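Local coordinates for protein endoglycosidase (Bacteroides thetaiotaomicron, PDB 6Q64) that probably hydrolyses O-glycosidic bonds as a family 18 endoglycosidase that takes part in the breakdown of complex N-glycans, at residues Thr283-Gln288 / Gly331-Glu336; Lys72-Phe77 / His250-Ala255; Ile134-Gly139 / Tyr193-Thr198; Phe185-Gln190 / Arg229-Asp234. The protein carries 1 engineered substitution. One frame throughout, in Å; residues are numbered along the deposited sequence.

In the fold
Read from the N terminus, strand 72-76 opens contact 2, which closes after 172 intervening residues when 250-255 faces it across the barrel interior. Contacts 3 and 4 both lie within that long excursion, and their segments alternate: 134-139, then 185-190, then 193-198, then 229-234. The crossing reflects one shared strand, 184-189, whose body pairs in contact 4 and whose following loop meets 134-139 in contact 3. Contact 1 begins only after contact 2 has closed, and its shorter loop joins strands 280-285 and 329-333. Neighbouring strands connect the sites: I252 N reaches M233 O between contacts 2 and 4, while T332 O meets W76 N between contacts 1 and 2.

Contact 1 of 4, residues Thr283-Gln288 / Gly331-Glu336; sequences TVEFEQ and GTYHME
Two neighbouring parallel strands of the barrel wall, 280-285 and 329-333, pair through V284, whose N donates to G331 O (3.0 Å) and whose O receives Y333 N (2.9 Å). On the face shared by V284 and T332, V284 CG1 and T332 CG2 lie alongside each other, both side chains pointing the same way to meet I313 of helix 311-317. T332 CG2 also rests over one face of the F286 ring, 3.5 Å from its centroid, a CH-pi contact displaced toward the rim. In the (beta/alpha)8 barrel of family 18 such strand ends carry the chain into the loops around the active-site mouth; here strand 280-285 passes straight into helix 286-289. The start of that helix is tied back to the other strand at Y333 O, which takes two weak bonds, from F286 N and E287 N. E285 is the N-cap: with its chain bent at chi2 (41°), OE2 accepts from Q288 N at 2.6 Å, the donor standing 34° out of the carboxylate plane on the syn side. The other oxygen, OE1, comes to the edge of the Y333 ring, 3.2 Å from CD2, with carboxylate and ring planes 84° apart. W104 meets the rings of both Y333 and H334 edge-to-face, while E287 stretches out to bring OE1 within 3.6 Å of H334 ND1.

Contact 2 of 4, residues Lys72-Phe77 / His250-Ala255; sequences KGFGWF and HYIYQA
I252 faces the two aromatic side chains of strand 72-76, F74 and W76, and uses a different methyl for each. Its CD1 comes from the opposite direction over one face of the F74 ring, 4.1 Å from the centroid and 23° off the normal, a CH-pi contact. Its CG2 slides past the W76 indole and ends 3.8 Å from CH2. F74 and W76 also meet each other: F74 CZ lies over an indole face, while W76 CZ2 sits at the edge of the F74 ring. Q254 approaches the same end of the indole at about a right angle, its amide plane 82° from the ring and NE2 3.4 Å from W76 CH2; that nitrogen donates to D234 OD1. At the N-terminal ends of the two strands, K72 crosses obliquely to H250 and sets NZ at the imidazole edge, 3.3 Å from H250 CE1. Cutting K72 back to an alanine would probably open a gap beside NE2 and CE1 of H250, where its CD and NZ now lie. Strands 72-76 and 251-254 are not neighbours in the sheet; their axes come no closer than 10.4 Å. With no hydrogen bond between the segments, the two strands meet across the barrel interior through side chains alone, apolar in the middle, with K72 and H250 at one end and Q254 at the other.

Contact 3 of 4, residues Ile134-Gly139 / Tyr193-Thr198; sequences IIQDLG and YGHSGT
H195 meets I134 and Q136 where the end of strand 128-135 and the loop after it run beside the loop that follows strand 184-189, at the surface of the (beta/alpha)8 fold. Its imidazole presents one face to I134, whose CD1 stands almost exactly over the ring centre, 3.9 Å away and 4° off the normal, a CH-pi contact made as the two side chains cross at about a right angle. Q136 OE1 is modelled at the ring's edge, but too close to H195 CA for its exact position to be relied on; CG is anti to the backbone N of Q136 (chi1 159°), which carries it to the neighbourhood of S196 O. An alanine in place of Q136 would likely remove the side chain that fills the space beside H195 and S196 O, opening a gap there. G197 follows, its CA 3.3 Å from Q136 O and close to D137 OD1 as well, where a beta carbon would clash with both oxygens. T198 then binds through backbone and side chain together. Its N donates to D137 OD1 (3.0 Å), meeting the carboxylate on the anti side, and its OG1 accepts from L138 N at 2.9 Å in a fairly straight bond of 161°.

Contact 4 of 4, residues Phe185-Gln190 / Arg229-Asp234; sequences FDIDYQ and RMLVMD. Engineered in segment 185-190: Q190 (natural residue Glu).
D234 lies across the carboxylates of D186 and D188, so that three acids of two paired strands crowd together on the inner face of the barrel. D186 and D188 belong to the DxxDxDxE signature of glycoside hydrolase family 18; its last position is the engineered Q190, a glutamate in the natural protein and the acid that is catalytic in relatives. The D234 carboxylate is set between backbone N and carbonyl carbon (chi1 80°), which leaves its OD1 3.0 Å from D188 OD1, two acceptors close together with no bond between them. Its OD2 comes to 2.4 Å from D186 OD1. Outside partners hold the group too: D234 OD1 is also held by Q254, and D186 OD2 pairs with S102 OG. Beside them V232 CG1 packs 3.6 Å from D186 CG.

The strands run parallel, 19° apart, and alternate their bonds in the usual way. I187 turns both its N and its O to strand 230-235, straddling M233: the N donates to V232 O (2.8 Å) and the O receives D234 N (2.7 Å), while F185 N reaches M230 O and Y189 N reaches D234 O. The alternate side chains F185, I187, L231 and M233 form the opposite, greasy face toward the surrounding helices; I187 CD1 meets L231 CD1 at 3.7 Å, and helix 211-224 covers L231 and Y189. Toward the C-terminal end of the strands, the selenomethionine M233 makes an oblique Met-aromatic contact with Y189, its SE 4.8 Å from the ring centroid and its CE methyl 3.4 Å from Y189 CD2.

Contact 1 of 4, residues Thr283-Gln288 / Gly331-Glu336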
# COMPACT_ATOMS: atom_id res chain seq x y z
N THR A 283 3.73 2.13 8.73
CA THR A 283 2.32 2.55 8.82
C THR A 283 1.91 2.57 10.28
O THR A 283 2.40 1.77 11.12
CB THR A 283 1.39 1.64 8.02
OG1 THR A 283 1.30 0.36 8.65
CG2 THR A 283 1.85 1.53 6.58
N VAL A 284 0.99 3.48 10.54
CA VAL A 284 0.44 3.71 11.88
C VAL A 284 -1.07 3.41 11.87
O VAL A 284 -1.65 3.21 10.76
CB VAL A 284 0.86 5.12 12.29
CG1 VAL A 284 0.08 6.17 11.53
CG2 VAL A 284 0.73 5.29 13.79
N GLU A 285 -1.67 3.24 13.05
CA GLU A 285 -3.02 2.63 13.20
C GLU A 285 -4.03 3.73 13.52
O GLU A 285 -4.01 4.28 14.64
CB GLU A 285 -2.92 1.45 14.17
CG GLU A 285 -4.16 1.08 14.95
CD GLU A 285 -5.51 1.09 14.27
OE1 GLU A 285 -6.00 -0.01 13.86
OE2 GLU A 285 -6.11 2.19 14.23
N PHE A 286 -4.86 4.05 12.52
CA PHE A 286 -5.65 5.30 12.46
C PHE A 286 -7.13 5.04 12.78
O PHE A 286 -7.80 6.01 13.18
CB PHE A 286 -5.39 5.99 11.12
CG PHE A 286 -4.53 7.22 11.24
CD1 PHE A 286 -3.61 7.34 12.26
CD2 PHE A 286 -4.67 8.27 10.35
CE1 PHE A 286 -2.85 8.48 12.39
CE2 PHE A 286 -3.90 9.41 10.47
CZ PHE A 286 -2.98 9.51 11.50
N GLU A 287 -7.60 3.79 12.68
CA GLU A 287 -8.86 3.33 13.32
C GLU A 287 -8.86 3.78 14.79
O GLU A 287 -9.89 4.24 15.26
CB GLU A 287 -9.00 1.83 13.07
CG GLU A 287 -10.12 1.13 13.83
CD GLU A 287 -10.52 -0.21 13.20
OE1 GLU A 287 -11.47 -0.20 12.42
OE2 GLU A 287 -9.84 -1.24 13.46
N GLN A 288 -7.72 3.78 15.47
CA GLN A 288 -7.65 4.14 16.91
C GLN A 288 -6.88 5.45 17.17
O GLN A 288 -7.10 6.03 18.23
CB GLN A 288 -7.01 2.99 17.66
CG GLN A 288 -8.02 1.95 18.09
CD GLN A 288 -7.38 1.07 19.14
OE1 GLN A 288 -6.16 0.83 19.12
NE2 GLN A 288 -8.18 0.61 20.09
N GLY A 331 2.38 5.51 5.86
CA GLY A 331 0.95 5.34 5.60
C GLY A 331 0.14 5.18 6.89
O GLY A 331 0.71 5.02 7.98
N THR A 332 -1.17 5.17 6.74
CA THR A 332 -2.13 5.06 7.86
C THR A 332 -3.11 3.97 7.50
O THR A 332 -3.45 3.83 6.31
CB THR A 332 -2.79 6.42 8.02
OG1 THR A 332 -3.15 6.70 6.67
CG2 THR A 332 -1.88 7.48 8.59
N TYR A 333 -3.47 3.15 8.49
CA TYR A 333 -4.54 2.13 8.40
C TYR A 333 -5.86 2.85 8.67
O TYR A 333 -5.97 3.51 9.72
CB TYR A 333 -4.26 1.00 9.38
CG TYR A 333 -5.32 -0.06 9.49
CD1 TYR A 333 -5.60 -0.91 8.43
CD2 TYR A 333 -6.04 -0.21 10.66
CE1 TYR A 333 -6.58 -1.88 8.54
CE2 TYR A 333 -7.00 -1.20 10.80
CZ TYR A 333 -7.27 -2.04 9.73
OH TYR A 333 -8.24 -2.98 9.89
N HIS A 334 -6.81 2.73 7.73
CA HIS A 334 -8.08 3.49 7.72
C HIS A 334 -7.69 4.97 7.69
O HIS A 334 -7.94 5.71 8.63
CB HIS A 334 -8.98 3.05 8.89
CG HIS A 334 -9.85 1.87 8.57
ND1 HIS A 334 -9.83 0.71 9.32
CD2 HIS A 334 -10.78 1.67 7.61
CE1 HIS A 334 -10.69 -0.15 8.83
NE2 HIS A 334 -11.28 0.41 7.77
N MSE A 335 -6.99 5.33 6.60
CA MSE A 335 -6.46 6.67 6.39
C MSE A 335 -7.56 7.73 6.46
O MSE A 335 -7.30 8.84 6.92
CB MSE A 335 -5.73 6.77 5.04
CG MSE A 335 -6.36 5.98 3.94
SE MSE A 335 -5.47 6.29 2.23
CE MSE A 335 -4.16 7.71 2.35
N GLU A 336 -8.78 7.35 6.04
CA GLU A 336 -9.91 8.27 5.95
C GLU A 336 -10.40 8.75 7.32
O GLU A 336 -11.08 9.78 7.34
CB GLU A 336 -11.06 7.64 5.16
CG GLU A 336 -11.77 6.51 5.87
CD GLU A 336 -11.22 5.10 5.63
OE1 GLU A 336 -11.97 4.11 5.90
OE2 GLU A 336 -10.05 5.01 5.18

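Contact 2 of 4, residues Lys72-Phe77 / His250-Ala255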
# COMPACT_ATOMS: atom_id res chain seq x y z
N LYS A 72 7.26 8.54 0.04
CA LYS A 72 5.96 8.20 -0.53
C LYS A 72 4.91 8.26 0.57
O LYS A 72 5.25 8.08 1.75
CB LYS A 72 5.99 6.82 -1.18
CG LYS A 72 6.63 6.85 -2.56
CD LYS A 72 6.63 5.52 -3.26
CE LYS A 72 7.47 5.59 -4.52
NZ LYS A 72 7.23 4.41 -5.37
N GLY A 73 3.68 8.60 0.17
CA GLY A 73 2.52 8.61 1.07
C GLY A 73 1.59 7.52 0.62
O GLY A 73 1.36 7.43 -0.60
N PHE A 74 1.13 6.70 1.56
CA PHE A 74 0.33 5.49 1.31
C PHE A 74 -0.77 5.41 2.38
O PHE A 74 -0.71 6.10 3.42
CB PHE A 74 1.29 4.29 1.31
CG PHE A 74 0.63 2.95 1.55
CD1 PHE A 74 0.12 2.21 0.50
CD2 PHE A 74 0.53 2.44 2.84
CE1 PHE A 74 -0.50 1.00 0.73
CE2 PHE A 74 -0.10 1.24 3.06
CZ PHE A 74 -0.63 0.52 2.01
N GLY A 75 -1.75 4.55 2.15
CA GLY A 75 -2.64 4.11 3.24
C GLY A 75 -3.57 3.01 2.77
O GLY A 75 -3.72 2.77 1.53
N TRP A 76 -4.31 2.48 3.75
CA TRP A 76 -5.46 1.58 3.53
C TRP A 76 -6.73 2.41 3.57
O TRP A 76 -7.16 2.74 4.69
CB TRP A 76 -5.43 0.45 4.56
CG TRP A 76 -4.35 -0.54 4.25
CD1 TRP A 76 -4.34 -1.44 3.23
CD2 TRP A 76 -3.09 -0.68 4.92
NE1 TRP A 76 -3.17 -2.13 3.22
CE2 TRP A 76 -2.38 -1.69 4.25
CE3 TRP A 76 -2.51 -0.06 6.04
CZ2 TRP A 76 -1.12 -2.11 4.67
CZ3 TRP A 76 -1.25 -0.46 6.44
CH2 TRP A 76 -0.57 -1.47 5.76
N PHE A 77 -7.29 2.69 2.39
CA PHE A 77 -8.51 3.51 2.14
C PHE A 77 -9.78 2.66 2.21
O PHE A 77 -10.08 1.84 1.28
CB PHE A 77 -8.39 4.15 0.76
CG PHE A 77 -9.39 5.26 0.49
CD1 PHE A 77 -9.59 6.28 1.40
CD2 PHE A 77 -10.09 5.30 -0.70
CE1 PHE A 77 -10.48 7.30 1.13
CE2 PHE A 77 -10.98 6.33 -0.97
CZ PHE A 77 -11.18 7.31 -0.05
N HIS A 250 7.41 -2.77 -2.82
CA HIS A 250 7.52 -2.17 -1.46
C HIS A 250 7.27 -3.23 -0.38
O HIS A 250 6.44 -4.13 -0.59
CB HIS A 250 6.50 -1.06 -1.17
CG HIS A 250 6.79 0.21 -1.88
ND1 HIS A 250 6.22 0.51 -3.09
CD2 HIS A 250 7.64 1.22 -1.59
CE1 HIS A 250 6.70 1.67 -3.53
NE2 HIS A 250 7.57 2.12 -2.63
N TYR A 251 7.96 -3.04 0.74
CA TYR A 251 7.85 -3.87 1.96
C TYR A 251 7.07 -3.02 2.95
O TYR A 251 7.60 -1.96 3.36
CB TYR A 251 9.26 -4.26 2.44
CG TYR A 251 10.24 -4.61 1.35
CD1 TYR A 251 9.91 -5.47 0.32
CD2 TYR A 251 11.51 -4.07 1.32
CE1 TYR A 251 10.78 -5.76 -0.71
CE2 TYR A 251 12.40 -4.36 0.29
CZ TYR A 251 12.05 -5.22 -0.72
OH TYR A 251 12.91 -5.54 -1.72
N ILE A 252 5.85 -3.41 3.30
CA ILE A 252 4.95 -2.51 4.07
C ILE A 252 4.73 -3.14 5.43
O ILE A 252 4.23 -4.29 5.50
CB ILE A 252 3.60 -2.26 3.36
CG1 ILE A 252 3.80 -1.87 1.90
CG2 ILE A 252 2.80 -1.23 4.12
CD1 ILE A 252 2.53 -1.47 1.20
N TYR A 253 5.10 -2.41 6.47
CA TYR A 253 5.02 -2.93 7.85
C TYR A 253 3.94 -2.15 8.60
O TYR A 253 3.80 -0.94 8.45
CB TYR A 253 6.38 -2.88 8.55
CG TYR A 253 7.52 -3.61 7.89
CD1 TYR A 253 8.19 -3.06 6.82
CD2 TYR A 253 7.98 -4.82 8.36
CE1 TYR A 253 9.26 -3.71 6.23
CE2 TYR A 253 9.03 -5.49 7.76
CZ TYR A 253 9.69 -4.93 6.70
OH TYR A 253 10.78 -5.52 6.13
N GLN A 254 3.20 -2.90 9.40
CA GLN A 254 2.29 -2.43 10.45
C GLN A 254 3.13 -2.09 11.67
O GLN A 254 3.15 -2.89 12.58
CB GLN A 254 1.29 -3.53 10.76
CG GLN A 254 0.16 -3.64 9.76
CD GLN A 254 0.41 -4.60 8.63
OE1 GLN A 254 0.19 -5.81 8.76
NE2 GLN A 254 0.77 -4.07 7.49
N ALA A 255 3.70 -0.89 11.74
CA ALA A 255 4.43 -0.39 12.94
C ALA A 255 3.47 0.30 13.92
O ALA A 255 3.80 1.40 14.42
CB ALA A 255 5.53 0.56 12.52

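Contact 3 of 4, residues Ile134-Gly139 / Tyr193-Thr198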
# COMPACT_ATOMS: atom_id res chain seq x y z
N ILE A 134 -5.89 -10.56 2.75
CA ILE A 134 -4.98 -11.50 3.46
C ILE A 134 -4.75 -12.71 2.56
O ILE A 134 -5.72 -13.22 1.99
CB ILE A 134 -5.51 -11.93 4.84
CG1 ILE A 134 -5.30 -10.84 5.89
CG2 ILE A 134 -4.88 -13.25 5.27
CD1 ILE A 134 -6.11 -11.05 7.16
N ILE A 135 -3.50 -13.13 2.43
CA ILE A 135 -3.19 -14.41 1.75
C ILE A 135 -2.70 -15.41 2.80
O ILE A 135 -1.73 -15.10 3.60
CB ILE A 135 -2.32 -14.17 0.51
CG1 ILE A 135 -3.24 -13.55 -0.53
CG2 ILE A 135 -1.68 -15.45 0.01
CD1 ILE A 135 -2.57 -13.03 -1.75
N GLN A 136 -3.53 -16.46 2.88
CA GLN A 136 -3.58 -17.54 3.89
C GLN A 136 -3.74 -18.84 3.11
O GLN A 136 -2.74 -19.57 3.03
CB GLN A 136 -4.73 -17.30 4.88
CG GLN A 136 -5.18 -18.55 5.64
CD GLN A 136 -5.68 -18.25 7.03
OE1 GLN A 136 -5.09 -17.47 7.78
NE2 GLN A 136 -6.78 -18.88 7.40
N ASP A 137 -4.91 -19.07 2.50
CA ASP A 137 -5.17 -20.35 1.78
C ASP A 137 -5.16 -20.11 0.27
O ASP A 137 -5.35 -18.95 -0.13
CB ASP A 137 -6.45 -21.03 2.29
CG ASP A 137 -6.33 -21.41 3.76
OD1 ASP A 137 -5.40 -22.17 4.11
OD2 ASP A 137 -7.13 -20.90 4.56
N LEU A 138 -4.89 -21.17 -0.50
CA LEU A 138 -4.77 -21.12 -1.98
C LEU A 138 -5.98 -20.38 -2.54
O LEU A 138 -5.80 -19.30 -3.12
CB LEU A 138 -4.69 -22.54 -2.54
CG LEU A 138 -4.93 -22.68 -4.05
CD1 LEU A 138 -4.11 -21.69 -4.85
CD2 LEU A 138 -4.62 -24.09 -4.51
N GLY A 139 -7.17 -20.94 -2.38
CA GLY A 139 -8.41 -20.22 -2.71
C GLY A 139 -8.75 -19.23 -1.61
O GLY A 139 -9.02 -19.70 -0.47
N TYR A 193 1.09 -14.49 12.61
CA TYR A 193 0.08 -13.73 13.37
C TYR A 193 -1.29 -14.37 13.16
O TYR A 193 -2.29 -13.66 13.15
CB TYR A 193 0.16 -12.25 13.01
CG TYR A 193 1.48 -11.62 13.33
CD1 TYR A 193 2.11 -11.82 14.55
CD2 TYR A 193 2.11 -10.80 12.41
CE1 TYR A 193 3.34 -11.25 14.83
CE2 TYR A 193 3.33 -10.20 12.68
CZ TYR A 193 3.95 -10.43 13.89
OH TYR A 193 5.15 -9.83 14.13
N GLY A 194 -1.33 -15.70 13.03
CA GLY A 194 -2.57 -16.49 12.91
C GLY A 194 -3.03 -16.67 11.48
O GLY A 194 -3.95 -17.47 11.29
N HIS A 195 -2.46 -16.02 10.47
CA HIS A 195 -2.99 -16.17 9.09
C HIS A 195 -2.09 -17.10 8.27
O HIS A 195 -1.63 -16.69 7.17
CB HIS A 195 -3.30 -14.81 8.47
CG HIS A 195 -4.47 -14.24 9.17
ND1 HIS A 195 -4.36 -13.22 10.09
CD2 HIS A 195 -5.75 -14.67 9.20
CE1 HIS A 195 -5.55 -12.99 10.61
NE2 HIS A 195 -6.42 -13.88 10.08
N SER A 196 -1.95 -18.31 8.78
CA SER A 196 -1.13 -19.40 8.20
C SER A 196 -2.05 -20.41 7.52
O SER A 196 -3.09 -20.73 8.13
CB SER A 196 -0.33 -20.04 9.28
OG SER A 196 0.98 -20.29 8.80
N GLY A 197 -1.71 -20.90 6.33
CA GLY A 197 -2.61 -21.75 5.52
C GLY A 197 -1.88 -22.60 4.49
O GLY A 197 -0.72 -22.96 4.74
N THR A 198 -2.54 -22.88 3.37
CA THR A 198 -2.05 -23.79 2.31
C THR A 198 -1.16 -23.02 1.32
O THR A 198 -0.82 -23.58 0.26
CB THR A 198 -3.22 -24.51 1.61
OG1 THR A 198 -3.91 -23.58 0.77
CG2 THR A 198 -4.19 -25.13 2.59

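Contact 4 of 4, residues Phe185-Gln190 / Arg229-Asp234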
# COMPACT_ATOMS: atom_id res chain seq x y z
N PHE A 185 -1.47 -5.12 -6.84
CA PHE A 185 -1.92 -5.96 -5.72
C PHE A 185 -1.01 -5.76 -4.51
O PHE A 185 0.19 -5.40 -4.66
CB PHE A 185 -1.98 -7.43 -6.15
CG PHE A 185 -2.72 -8.28 -5.15
CD1 PHE A 185 -4.10 -8.29 -5.10
CD2 PHE A 185 -2.02 -9.03 -4.22
CE1 PHE A 185 -4.77 -9.06 -4.16
CE2 PHE A 185 -2.69 -9.81 -3.28
CZ PHE A 185 -4.07 -9.81 -3.25
N ASP A 186 -1.61 -6.01 -3.36
CA ASP A 186 -1.02 -5.88 -2.01
C ASP A 186 -1.28 -7.19 -1.30
O ASP A 186 -2.41 -7.38 -0.83
CB ASP A 186 -1.64 -4.76 -1.18
CG ASP A 186 -1.09 -4.60 0.23
OD1 ASP A 186 -0.72 -5.59 0.86
OD2 ASP A 186 -1.05 -3.48 0.70
N ILE A 187 -0.24 -8.02 -1.18
CA ILE A 187 -0.32 -9.28 -0.40
C ILE A 187 -0.26 -8.92 1.08
O ILE A 187 0.81 -8.46 1.50
CB ILE A 187 0.82 -10.21 -0.84
CG1 ILE A 187 0.71 -10.55 -2.33
CG2 ILE A 187 0.81 -11.45 0.03
CD1 ILE A 187 2.01 -11.00 -2.96
N ASP A 188 -1.37 -9.04 1.81
CA ASP A 188 -1.37 -8.99 3.30
C ASP A 188 -0.90 -10.37 3.76
O ASP A 188 -1.75 -11.31 3.79
CB ASP A 188 -2.73 -8.57 3.88
CG ASP A 188 -2.71 -8.28 5.39
OD1 ASP A 188 -1.65 -8.47 6.02
OD2 ASP A 188 -3.77 -7.86 5.93
N TYR A 189 0.40 -10.49 4.09
CA TYR A 189 1.07 -11.77 4.46
C TYR A 189 1.32 -11.80 5.97
O TYR A 189 2.21 -11.05 6.41
CB TYR A 189 2.37 -11.96 3.66
CG TYR A 189 2.80 -13.39 3.48
CD1 TYR A 189 2.07 -14.27 2.69
CD2 TYR A 189 3.96 -13.88 4.07
CE1 TYR A 189 2.47 -15.58 2.51
CE2 TYR A 189 4.39 -15.18 3.89
CZ TYR A 189 3.63 -16.04 3.11
OH TYR A 189 4.03 -17.33 2.91
N GLN A 190 0.58 -12.65 6.70
CA GLN A 190 0.62 -12.71 8.19
C GLN A 190 0.47 -14.16 8.67
O GLN A 190 -0.40 -14.46 9.49
CB GLN A 190 -0.42 -11.76 8.78
CG GLN A 190 0.19 -10.45 9.24
CD GLN A 190 -0.82 -9.37 9.51
OE1 GLN A 190 -0.77 -8.29 8.91
NE2 GLN A 190 -1.74 -9.66 10.41
N ARG A 229 2.28 -2.02 -13.64
CA ARG A 229 1.58 -2.17 -12.33
C ARG A 229 2.55 -2.61 -11.23
O ARG A 229 3.69 -2.99 -11.48
CB ARG A 229 0.41 -3.15 -12.47
CG ARG A 229 -0.70 -2.59 -13.32
CD ARG A 229 -1.93 -3.45 -13.42
NE ARG A 229 -2.19 -3.59 -14.84
CZ ARG A 229 -3.17 -3.00 -15.53
NH1 ARG A 229 -4.04 -2.20 -14.93
NH2 ARG A 229 -3.27 -3.23 -16.82
N MSE A 230 2.03 -2.61 -10.00
CA MSE A 230 2.81 -2.73 -8.79
C MSE A 230 2.45 -4.03 -8.09
O MSE A 230 1.29 -4.42 -8.03
CB MSE A 230 2.43 -1.61 -7.83
CG MSE A 230 3.27 -0.34 -7.94
SE MSE A 230 2.50 0.90 -6.60
CE MSE A 230 3.44 0.51 -4.95
N LEU A 231 3.47 -4.67 -7.50
CA LEU A 231 3.22 -5.73 -6.54
C LEU A 231 3.87 -5.32 -5.23
O LEU A 231 4.94 -4.74 -5.28
CB LEU A 231 3.76 -7.07 -7.03
CG LEU A 231 3.60 -8.22 -6.03
CD1 LEU A 231 2.15 -8.43 -5.63
CD2 LEU A 231 4.17 -9.51 -6.59
N VAL A 232 3.26 -5.69 -4.12
CA VAL A 232 3.54 -5.09 -2.79
C VAL A 232 3.11 -6.09 -1.72
O VAL A 232 2.17 -6.87 -1.93
CB VAL A 232 2.79 -3.74 -2.73
CG1 VAL A 232 1.95 -3.55 -1.46
CG2 VAL A 232 3.73 -2.58 -2.97
N MSE A 233 3.79 -6.07 -0.58
CA MSE A 233 3.55 -7.10 0.42
C MSE A 233 3.59 -6.44 1.80
O MSE A 233 4.46 -5.61 2.09
CB MSE A 233 4.59 -8.22 0.24
CG MSE A 233 4.92 -9.05 1.50
SE MSE A 233 5.33 -10.98 1.18
CE MSE A 233 5.77 -11.24 3.03
N ASP A 234 2.63 -6.77 2.66
CA ASP A 234 2.58 -6.09 3.94
C ASP A 234 2.45 -7.11 5.05
O ASP A 234 1.96 -8.24 4.81
CB ASP A 234 1.44 -5.06 3.98
CG ASP A 234 0.08 -5.67 4.26
OD1 ASP A 234 -0.23 -5.90 5.48
OD2 ASP A 234 -0.63 -5.97 3.27